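Local coordinates for heat shock protein 16 (Schizosaccharomyces pombe, PDB 3W1Z) that probably acts as a small heat shock chaperone that binds unfolded proteins, and assembles into an oligomer of 16 subunits, at residues V64-G69 with A108-D113; D40-E43 with V48-D51; V57-V62 with A117-G122; D19-S22 with R26-N29. All coordinates share one frame; numbering follows the deposited sequence.

How the contacts relate
Contacts 1, 2 and 3 belong to the alpha-crystallin domain, whereas contact 4 joins helix 11-23 to the loop that follows it, ahead of strand 39-43. Contacts 2 and 4 are buried; contacts 1 and 3 are only partly so, each centred on a buried aromatic residue, with I110 and A112 partly exposed in contact 1 and K59 exposed in contact 3. Backbone hydrogen bonds dominate contact 2, while aromatic rings meet aliphatic groups in contacts 1 and 4 and a backbone carbonyl in contact 3. Contacts 2 and 3 reach the same four-stranded sheet, and contact 1 touches contact 2 where I110 CG2 lies 4.3 Å from V48 CG1. A second subunit adjoins contacts 1, 3 and 4.

Contact 1: residues V64-G69 with A108-D113; sequences VHYDSG and AKIDAD
Y66 OH lies 3.2 Å from the backbone N of G69 and 3.4 Å from I110 CG1. The end of I110 then folds over the ring. Its CD1 sits 3.8 Å from the centroid of the Y66 ring and 28° off the normal, a CH-pi contact displaced toward the hydroxyl end, where I110 CD1 comes to 3.4 Å from Y66 CZ. With CG of Y66 opposite the backbone N (chi1 180°), the ring extends from strand 62-67 toward the 108-113 loop, and the isoleucine reaches it from the opposing direction. Nearer the root of the ring, A112 CB approaches Y66 CD2 obliquely at 4.1 Å. The loop adds a weak bond of its own, from D113 N to D111 OD1, while D111 OD2 is held in a salt bridge by R114. L128, I106 and I115 also pack on Y66. Strand 62-67, outermost in its sheet within the chain, pairs on the edge away from strand 70-77 with an antiparallel strand of a second subunit, whose I142 packs on V64. This is characteristic of the alpha-crystallin beta-sandwich, in which a partner's C-terminal IXI motif docks beside the edge strand.

Contact 2: residues D40-E43 with V48-D51; sequences DVHE and VSVD
Residues 40-43 and 48-51 form an antiparallel beta hairpin at one margin of the four-stranded sheet of the alpha-crystallin domain, strand 39-43 being outermost within the chain. The two short segments run at 168° with their axes 4.7 Å apart. D40 with D51 and H42 with S49 are the hydrogen-bonded pairs, each closed by two bonds. H42 N reaches S49 O at 2.9 Å in a nearly straight bond (177°), the amide coming in almost along the C=O axis. S49 N returns a more bent bond (150°) to H42 O, which is also approached to 3.3 Å by V48 CG2. That methyl, opposite the backbone N of V48, lies beside V41 CG1, 4.1 Å away. V41, V48 and V50 lie on one face, with E43 at its end, where its carboxylate forms a salt bridge with K130. On the reverse face, S49 OG rests 3.5 Å from H42 CB, and a water donates to D51 OD2 (3.0 Å) and weakly to D40 OD2. T125 bonds D51 OD1, R81 of a third subunit forms a salt bridge with D51 OD2, and the backbone N of R95 of that subunit bonds D40 OD1. Strand 39-43 also pairs with an antiparallel strand of that subunit, consistent with the strand-exchange dimer of non-metazoan small heat shock proteins. The chemistry implies a division of labour: backbone hydrogen bonds fix the register and valines face the sandwich, while D40 and D51 meet the third subunit, the charge of D51 probably offset by R81 and that of D40 met by a backbone amide.

Contact 3: residues V57-V62 with A117-G122; sequences VKKEDV and ANFSNG
V57 begins the contact by presenting its carbonyl to F119: V57 O lies in the plane of the ring, at its edge, 3.3 Å from F119 CE1 and 3.5 Å from F119 CZ. At K58 the backbone passes obliquely by the ring, and CB of K58 points away from strand 116-120. K59 is the next to touch, its CA and CB both 3.9 Å from F119 CD1. Beyond CB the lysine chain bends twice, and its NZ is hydrogen-bonded to the terminal region of a second subunit at K143 O. The backbone turns here, D61 N bonding to K58 O at 2.9 Å, with a weaker bond from V62 N to K59 O. F119 CG stands opposite its backbone N (chi1 -174°), which directs the ring at this turn; L54 packs on it as well. I142 of the second subunit packs on K59 and V62 and its I140 on A117, as expected for an IXI motif in its groove. The contact is chiefly van der Waals packing of the ring, to which the polarised C-H edge facing the V57 carbonyl probably adds a weak electrostatic attraction.

Contact 4: residues D19-S22 with R26-N29; sequences DFVS and RLNN
L27 CD2 is the centre of the first shell, lying 3.6 Å from V21 CG2 and equally near the backbone at V21 CA. The same methyl reaches the ring of F20, 3.8 Å from F20 CE2, approaching it obliquely while the two side chains cross at about a right angle. One leucine branch is therefore shared by two consecutive residues of helix 11-23. In V21, CG1 sits between the backbone N and the carbonyl carbon (chi1 81°), which leaves CG2 opposite the N and next to the leucine. Beside this apolar patch, the amide group of N28 lies next to the carbonyls of V21 and S22 near the end of the helix, its CG 3.8 Å from S22 O. In the next shell, two serine hydroxyls bond backbone carbonyls: S22 OG that of S18, and S24 OG that of F20. Neighbouring subunits add to the packing. V21 meets V21 of a second subunit, whose F17 packs on L27, and F20 meets Q4 of a fourth, while D19 OD1 forms a salt bridge with R91 of a third. The contact thus folds the chain back on the C-terminal part of helix 11-23 just after it ends, N28 lying near T105 of strand 98-105, before the loop continues to strand 39-43 at the start of the beta-sandwich.

Contact 1: residues V64-G69 with A108-D113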
loop_
_atom_site.group_PDB
_atom_site.type_symbol
_atom_site.label_atom_id
_atom_site.label_comp_id
_atom_site.label_asym_id
_atom_site.label_seq_id
_atom_site.Cartn_x
_atom_site.Cartn_y
_atom_site.Cartn_z
ATOM N N VAL B 64 15.255 24.755 -25.510
ATOM C CA VAL B 64 14.919 25.004 -24.119
ATOM C C VAL B 64 13.944 26.167 -24.049
ATOM O O VAL B 64 14.235 27.248 -24.558
ATOM C CB VAL B 64 16.171 25.385 -23.308
ATOM C CG1 VAL B 64 15.789 25.764 -21.882
ATOM C CG2 VAL B 64 17.183 24.253 -23.318
ATOM N N HIS B 65 12.785 25.955 -23.435
ATOM C CA HIS B 65 11.882 27.079 -23.206
ATOM C C HIS B 65 11.311 27.107 -21.792
ATOM O O HIS B 65 11.305 26.099 -21.086
ATOM C CB HIS B 65 10.774 27.156 -24.268
ATOM C CG HIS B 65 9.779 26.041 -24.209
ATOM N ND1 HIS B 65 9.639 25.114 -25.217
ATOM C CD2 HIS B 65 8.852 25.718 -23.272
ATOM C CE1 HIS B 65 8.679 24.261 -24.902
ATOM N NE2 HIS B 65 8.188 24.607 -23.726
ATOM N N TYR B 66 10.843 28.284 -21.387
ATOM C CA TYR B 66 10.308 28.489 -20.049
ATOM C C TYR B 66 8.946 29.172 -20.127
ATOM O O TYR B 66 8.810 30.230 -20.746
ATOM C CB TYR B 66 11.283 29.339 -19.229
ATOM C CG TYR B 66 10.827 29.630 -17.818
ATOM C CD1 TYR B 66 11.242 28.839 -16.755
ATOM C CD2 TYR B 66 9.984 30.701 -17.547
ATOM C CE1 TYR B 66 10.827 29.105 -15.467
ATOM C CE2 TYR B 66 9.563 30.971 -16.267
ATOM C CZ TYR B 66 9.984 30.172 -15.231
ATOM O OH TYR B 66 9.562 30.454 -13.953
ATOM N N ASP B 67 7.937 28.554 -19.521
ATOM C CA ASP B 67 6.616 29.167 -19.450
ATOM C C ASP B 67 5.998 29.008 -18.062
ATOM O O ASP B 67 5.769 27.883 -17.606
ATOM C CB ASP B 67 5.689 28.563 -20.506
ATOM C CG ASP B 67 4.364 29.297 -20.607
ATOM O OD1 ASP B 67 4.282 30.451 -20.140
ATOM O OD2 ASP B 67 3.410 28.721 -21.166
ATOM N N SER B 68 5.734 30.141 -17.409
ATOM C CA SER B 68 5.036 30.198 -16.119
ATOM C C SER B 68 5.474 29.140 -15.107
ATOM O O SER B 68 4.682 28.287 -14.711
ATOM C CB SER B 68 3.522 30.115 -16.330
ATOM O OG SER B 68 3.157 28.882 -16.928
ATOM N N GLY B 69 6.726 29.212 -14.675
ATOM C CA GLY B 69 7.233 28.312 -13.657
ATOM C C GLY B 69 7.558 26.901 -14.115
ATOM O O GLY B 69 7.882 26.045 -13.292
ATOM N N ALA B 108 10.596 27.976 -7.499
ATOM C CA ALA B 108 11.239 29.213 -7.080
ATOM C C ALA B 108 10.875 30.352 -8.020
ATOM O O ALA B 108 10.479 30.125 -9.162
ATOM C CB ALA B 108 12.749 29.033 -7.024
ATOM N N LYS B 109 11.018 31.579 -7.533
ATOM C CA LYS B 109 10.785 32.753 -8.359
ATOM C C LYS B 109 12.070 33.139 -9.072
ATOM O O LYS B 109 13.083 33.426 -8.437
ATOM C CB LYS B 109 10.266 33.913 -7.512
ATOM C CG LYS B 109 8.800 33.785 -7.137
ATOM C CD LYS B 109 8.461 34.645 -5.934
ATOM C CE LYS B 109 9.024 34.051 -4.657
ATOM N NZ LYS B 109 8.386 32.744 -4.338
ATOM N N ILE B 110 12.023 33.136 -10.399
ATOM C CA ILE B 110 13.202 33.417 -11.200
ATOM C C ILE B 110 12.955 34.565 -12.168
ATOM O O ILE B 110 11.810 34.912 -12.454
ATOM C CB ILE B 110 13.657 32.166 -11.985
ATOM C CG1 ILE B 110 12.528 31.650 -12.881
ATOM C CG2 ILE B 110 14.112 31.073 -11.033
ATOM C CD1 ILE B 110 12.655 32.063 -14.330
ATOM N N ASP B 111 14.034 35.148 -12.677
ATOM C CA ASP B 111 13.915 36.158 -13.715
ATOM C C ASP B 111 14.007 35.435 -15.049
ATOM O O ASP B 111 15.061 34.918 -15.417
ATOM C CB ASP B 111 15.032 37.196 -13.591
ATOM C CG ASP B 111 14.753 38.454 -14.393
ATOM O OD1 ASP B 111 14.017 38.379 -15.399
ATOM O OD2 ASP B 111 15.273 39.523 -14.016
ATOM N N ALA B 112 12.889 35.403 -15.769
ATOM C CA ALA B 112 12.777 34.615 -16.990
ATOM C C ALA B 112 13.722 35.096 -18.082
ATOM O O ALA B 112 14.320 34.293 -18.797
ATOM C CB ALA B 112 11.339 34.620 -17.491
ATOM N N ASP B 113 13.858 36.411 -18.204
ATOM C CA ASP B 113 14.667 36.992 -19.269
ATOM C C ASP B 113 16.167 36.854 -19.010
ATOM O O ASP B 113 16.981 37.106 -19.899
ATOM C CB ASP B 113 14.282 38.455 -19.491
ATOM C CG ASP B 113 12.832 38.616 -19.913
ATOM O OD1 ASP B 113 12.574 38.714 -21.131
ATOM O OD2 ASP B 113 11.952 38.634 -19.028
#

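Contact 2: residues D40-E43 with V48-D51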
loop_
_atom_site.group_PDB
_atom_site.type_symbol
_atom_site.label_atom_id
_atom_site.label_comp_id
_atom_site.label_asym_id
_atom_site.label_seq_id
_atom_site.Cartn_x
_atom_site.Cartn_y
_atom_site.Cartn_z
ATOM N N ASP B 40 20.082 16.454 -13.205
ATOM C CA ASP B 40 20.451 16.824 -11.845
ATOM C C ASP B 40 19.993 18.255 -11.601
ATOM O O ASP B 40 20.271 19.144 -12.402
ATOM C CB ASP B 40 21.965 16.733 -11.651
ATOM C CG ASP B 40 22.430 15.330 -11.314
ATOM O OD1 ASP B 40 21.615 14.391 -11.419
ATOM O OD2 ASP B 40 23.616 15.169 -10.956
ATOM N N VAL B 41 19.280 18.477 -10.503
ATOM C CA VAL B 41 18.844 19.824 -10.160
ATOM C C VAL B 41 19.551 20.310 -8.903
ATOM O O VAL B 41 19.519 19.647 -7.865
ATOM C CB VAL B 41 17.321 19.900 -9.950
ATOM C CG1 VAL B 41 16.895 21.340 -9.703
ATOM C CG2 VAL B 41 16.591 19.330 -11.153
ATOM N N HIS B 42 20.200 21.466 -9.004
ATOM C CA HIS B 42 20.887 22.055 -7.862
ATOM C C HIS B 42 20.339 23.442 -7.570
ATOM O O HIS B 42 20.033 24.201 -8.487
ATOM C CB HIS B 42 22.391 22.138 -8.120
ATOM C CG HIS B 42 23.058 20.797 -8.236
ATOM N ND1 HIS B 42 22.901 19.989 -9.332
ATOM C CD2 HIS B 42 23.876 20.141 -7.381
ATOM C CE1 HIS B 42 23.601 18.873 -9.152
ATOM N NE2 HIS B 42 24.197 18.945 -7.983
ATOM N N GLU B 43 20.213 23.771 -6.290
ATOM C CA GLU B 43 19.741 25.091 -5.905
ATOM C C GLU B 43 20.628 25.734 -4.848
ATOM O O GLU B 43 20.740 25.234 -3.728
ATOM C CB GLU B 43 18.298 25.029 -5.398
ATOM C CG GLU B 43 17.677 26.400 -5.180
ATOM C CD GLU B 43 16.403 26.352 -4.359
ATOM O OE1 GLU B 43 16.012 25.250 -3.926
ATOM O OE2 GLU B 43 15.795 27.421 -4.142
ATOM N N VAL B 48 19.481 28.574 -9.651
ATOM C CA VAL B 48 19.158 27.154 -9.744
ATOM C C VAL B 48 19.632 26.596 -11.084
ATOM O O VAL B 48 19.294 27.123 -12.147
ATOM C CB VAL B 48 17.649 26.863 -9.527
ATOM C CG1 VAL B 48 16.785 27.796 -10.355
ATOM C CG2 VAL B 48 17.333 25.407 -9.848
ATOM N N SER B 49 20.432 25.537 -11.022
ATOM C CA SER B 49 21.021 24.949 -12.218
ATOM C C SER B 49 20.446 23.569 -12.518
ATOM O O SER B 49 20.261 22.749 -11.616
ATOM C CB SER B 49 22.541 24.861 -12.070
ATOM O OG SER B 49 22.898 24.094 -10.934
ATOM N N VAL B 50 20.165 23.324 -13.793
ATOM C CA VAL B 50 19.673 22.029 -14.242
ATOM C C VAL B 50 20.636 21.417 -15.252
ATOM O O VAL B 50 20.922 22.012 -16.292
ATOM C CB VAL B 50 18.278 22.140 -14.884
ATOM C CG1 VAL B 50 17.807 20.778 -15.367
ATOM C CG2 VAL B 50 17.285 22.732 -13.895
ATOM N N ASP B 51 21.141 20.229 -14.936
ATOM C CA ASP B 51 22.067 19.524 -15.813
ATOM C C ASP B 51 21.382 18.337 -16.478
ATOM O O ASP B 51 20.983 17.386 -15.811
ATOM C CB ASP B 51 23.292 19.059 -15.028
ATOM C CG ASP B 51 24.128 20.216 -14.518
ATOM O OD1 ASP B 51 24.500 21.087 -15.334
ATOM O OD2 ASP B 51 24.405 20.261 -13.302
HETATM O O HOH W 1 25.522 17.658 -12.417
#

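Contact 3: residues V57-V62 with A117-G122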
loop_
_atom_site.group_PDB
_atom_site.type_symbol
_atom_site.label_atom_id
_atom_site.label_comp_id
_atom_site.label_asym_id
_atom_site.label_seq_id
_atom_site.Cartn_x
_atom_site.Cartn_y
_atom_site.Cartn_z
ATOM N N VAL B 57 23.500 14.258 -29.238
ATOM C CA VAL B 57 22.521 15.236 -29.697
ATOM C C VAL B 57 23.213 16.511 -30.165
ATOM O O VAL B 57 24.001 17.107 -29.430
ATOM C CB VAL B 57 21.511 15.593 -28.590
ATOM C CG1 VAL B 57 20.507 16.618 -29.095
ATOM C CG2 VAL B 57 20.800 14.343 -28.099
ATOM N N LYS B 58 22.923 16.916 -31.397
ATOM C CA LYS B 58 23.481 18.143 -31.952
ATOM C C LYS B 58 22.856 19.358 -31.275
ATOM O O LYS B 58 21.690 19.322 -30.880
ATOM C CB LYS B 58 23.227 18.199 -33.458
ATOM C CG LYS B 58 23.797 17.023 -34.233
ATOM C CD LYS B 58 22.939 16.718 -35.448
ATOM C CE LYS B 58 23.782 16.489 -36.689
ATOM N NZ LYS B 58 22.927 16.262 -37.888
ATOM N N LYS B 59 23.632 20.430 -31.145
ATOM C CA LYS B 59 23.156 21.652 -30.499
ATOM C C LYS B 59 21.942 22.233 -31.220
ATOM O O LYS B 59 21.061 22.826 -30.598
ATOM C CB LYS B 59 24.276 22.694 -30.405
ATOM C CG LYS B 59 23.834 24.019 -29.793
ATOM C CD LYS B 59 24.931 24.666 -28.958
ATOM C CE LYS B 59 26.038 25.247 -29.820
ATOM N NZ LYS B 59 27.018 26.012 -28.999
ATOM N N GLU B 60 21.897 22.047 -32.534
ATOM C CA GLU B 60 20.787 22.538 -33.338
ATOM C C GLU B 60 19.512 21.745 -33.057
ATOM O O GLU B 60 18.409 22.201 -33.360
ATOM C CB GLU B 60 21.134 22.450 -34.825
ATOM C CG GLU B 60 21.037 21.044 -35.399
ATOM C CD GLU B 60 22.095 20.763 -36.446
ATOM O OE1 GLU B 60 21.728 20.450 -37.599
ATOM O OE2 GLU B 60 23.296 20.848 -36.112
ATOM N N ASP B 61 19.670 20.558 -32.478
ATOM C CA ASP B 61 18.542 19.659 -32.255
ATOM C C ASP B 61 17.925 19.762 -30.862
ATOM O O ASP B 61 16.944 19.081 -30.565
ATOM C CB ASP B 61 18.945 18.211 -32.542
ATOM C CG ASP B 61 19.060 17.924 -34.025
ATOM O OD1 ASP B 61 18.370 18.603 -34.815
ATOM O OD2 ASP B 61 19.836 17.022 -34.400
ATOM N N VAL B 62 18.495 20.606 -30.011
ATOM C CA VAL B 62 17.943 20.807 -28.677
ATOM C C VAL B 62 17.260 22.170 -28.584
ATOM O O VAL B 62 17.712 23.142 -29.187
ATOM C CB VAL B 62 19.029 20.659 -27.576
ATOM C CG1 VAL B 62 20.159 21.649 -27.792
ATOM C CG2 VAL B 62 18.426 20.821 -26.184
ATOM N N ALA B 117 21.377 29.155 -21.248
ATOM C CA ALA B 117 21.667 27.728 -21.359
ATOM C C ALA B 117 22.962 27.454 -22.121
ATOM O O ALA B 117 23.179 27.989 -23.212
ATOM C CB ALA B 117 20.495 26.999 -22.015
ATOM N N ASN B 118 23.808 26.602 -21.547
ATOM C CA ASN B 118 25.085 26.243 -22.158
ATOM C C ASN B 118 25.161 24.748 -22.453
ATOM O O ASN B 118 25.008 23.927 -21.553
ATOM C CB ASN B 118 26.239 26.641 -21.239
ATOM C CG ASN B 118 26.097 28.050 -20.702
ATOM O OD1 ASN B 118 25.398 28.283 -19.716
ATOM N ND2 ASN B 118 26.765 29.000 -21.346
ATOM N N PHE B 119 25.410 24.396 -23.709
ATOM C CA PHE B 119 25.471 22.990 -24.101
ATOM C C PHE B 119 26.883 22.565 -24.489
ATOM O O PHE B 119 27.426 23.031 -25.490
ATOM C CB PHE B 119 24.504 22.713 -25.253
ATOM C CG PHE B 119 24.405 21.263 -25.627
ATOM C CD1 PHE B 119 24.532 20.861 -26.948
ATOM C CD2 PHE B 119 24.192 20.299 -24.657
ATOM C CE1 PHE B 119 24.439 19.525 -27.292
ATOM C CE2 PHE B 119 24.100 18.962 -24.994
ATOM C CZ PHE B 119 24.224 18.575 -26.313
ATOM N N SER B 120 27.474 21.679 -23.694
ATOM C CA SER B 120 28.817 21.185 -23.984
ATOM C C SER B 120 29.010 19.723 -23.582
ATOM O O SER B 120 28.547 19.291 -22.524
ATOM C CB SER B 120 29.871 22.074 -23.316
ATOM O OG SER B 120 29.513 22.377 -21.979
ATOM N N ASN B 121 29.703 18.977 -24.440
ATOM C CA ASN B 121 30.000 17.563 -24.212
ATOM C C ASN B 121 28.777 16.719 -23.859
ATOM O O ASN B 121 28.824 15.893 -22.948
ATOM C CB ASN B 121 31.083 17.403 -23.143
ATOM C CG ASN B 121 32.388 18.065 -23.534
ATOM O OD1 ASN B 121 32.727 18.145 -24.715
ATOM N ND2 ASN B 121 33.126 18.549 -22.542
ATOM N N GLY B 122 27.684 16.937 -24.581
ATOM C CA GLY B 122 26.470 16.172 -24.372
ATOM C C GLY B 122 25.720 16.549 -23.110
ATOM O O GLY B 122 24.699 15.945 -22.786
#

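Contact 4: residues D19-S22 with R26-N29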
loop_
_atom_site.group_PDB
_atom_site.type_symbol
_atom_site.label_atom_id
_atom_site.label_comp_id
_atom_site.label_asym_id
_atom_site.label_seq_id
_atom_site.Cartn_x
_atom_site.Cartn_y
_atom_site.Cartn_z
ATOM N N ASP B 19 9.618 18.952 -4.099
ATOM C CA ASP B 19 10.654 18.317 -4.909
ATOM C C ASP B 19 10.087 17.189 -5.754
ATOM O O ASP B 19 10.365 17.104 -6.952
ATOM C CB ASP B 19 11.771 17.762 -4.021
ATOM C CG ASP B 19 12.809 18.804 -3.665
ATOM O OD1 ASP B 19 12.593 19.993 -3.976
ATOM O OD2 ASP B 19 13.840 18.433 -3.064
ATOM N N PHE B 20 9.307 16.314 -5.122
ATOM C CA PHE B 20 8.684 15.209 -5.841
ATOM C C PHE B 20 7.838 15.706 -7.001
ATOM O O PHE B 20 8.026 15.299 -8.147
ATOM C CB PHE B 20 7.798 14.377 -4.920
ATOM C CG PHE B 20 7.148 13.211 -5.610
ATOM C CD1 PHE B 20 7.918 12.291 -6.299
ATOM C CD2 PHE B 20 5.775 13.032 -5.570
ATOM C CE1 PHE B 20 7.337 11.219 -6.939
ATOM C CE2 PHE B 20 5.186 11.957 -6.208
ATOM C CZ PHE B 20 5.971 11.048 -6.894
ATOM N N VAL B 21 6.903 16.594 -6.686
ATOM C CA VAL B 21 5.916 17.054 -7.651
ATOM C C VAL B 21 6.555 17.946 -8.713
ATOM O O VAL B 21 6.004 18.132 -9.798
ATOM C CB VAL B 21 4.760 17.799 -6.941
ATOM C CG1 VAL B 21 5.146 19.239 -6.631
ATOM C CG2 VAL B 21 3.508 17.754 -7.781
ATOM N N SER B 22 7.729 18.480 -8.398
ATOM C CA SER B 22 8.457 19.333 -9.325
ATOM C C SER B 22 9.259 18.507 -10.319
ATOM O O SER B 22 9.015 18.553 -11.524
ATOM C CB SER B 22 9.397 20.275 -8.570
ATOM O OG SER B 22 8.673 21.209 -7.789
ATOM N N ARG B 26 7.522 11.291 -14.166
ATOM C CA ARG B 26 6.199 10.702 -14.324
ATOM C C ARG B 26 5.087 11.691 -13.987
ATOM O O ARG B 26 3.953 11.539 -14.440
ATOM C CB ARG B 26 6.074 9.453 -13.451
ATOM C CG ARG B 26 7.009 9.447 -12.251
ATOM C CD ARG B 26 8.014 8.309 -12.348
ATOM N NE ARG B 26 9.312 8.669 -11.783
ATOM C CZ ARG B 26 10.030 7.880 -10.991
ATOM N NH1 ARG B 26 9.578 6.678 -10.657
ATOM N NH2 ARG B 26 11.203 8.293 -10.530
ATOM N N LEU B 27 5.416 12.705 -13.191
ATOM C CA LEU B 27 4.411 13.645 -12.706
ATOM C C LEU B 27 4.314 14.914 -13.555
ATOM O O LEU B 27 3.520 15.805 -13.257
ATOM C CB LEU B 27 4.680 13.996 -11.241
ATOM C CG LEU B 27 3.475 14.371 -10.379
ATOM C CD1 LEU B 27 2.335 13.409 -10.634
ATOM C CD2 LEU B 27 3.857 14.347 -8.912
ATOM N N ASN B 28 5.126 15.000 -14.603
ATOM C CA ASN B 28 5.048 16.130 -15.522
ATOM C C ASN B 28 4.954 15.712 -16.984
ATOM O O ASN B 28 5.912 15.176 -17.537
ATOM C CB ASN B 28 6.264 17.043 -15.350
ATOM C CG ASN B 28 6.254 17.799 -14.037
ATOM O OD1 ASN B 28 6.651 17.268 -13.000
ATOM N ND2 ASN B 28 5.813 19.051 -14.079
ATOM N N ASN B 29 3.797 15.965 -17.596
ATOM C CA ASN B 29 3.630 15.911 -19.050
ATOM C C ASN B 29 4.269 14.699 -19.739
ATOM O O ASN B 29 4.948 14.842 -20.757
ATOM C CB ASN B 29 4.144 17.214 -19.679
ATOM C CG ASN B 29 3.728 17.373 -21.131
ATOM O OD1 ASN B 29 2.742 16.785 -21.578
ATOM N ND2 ASN B 29 4.490 18.163 -21.879
#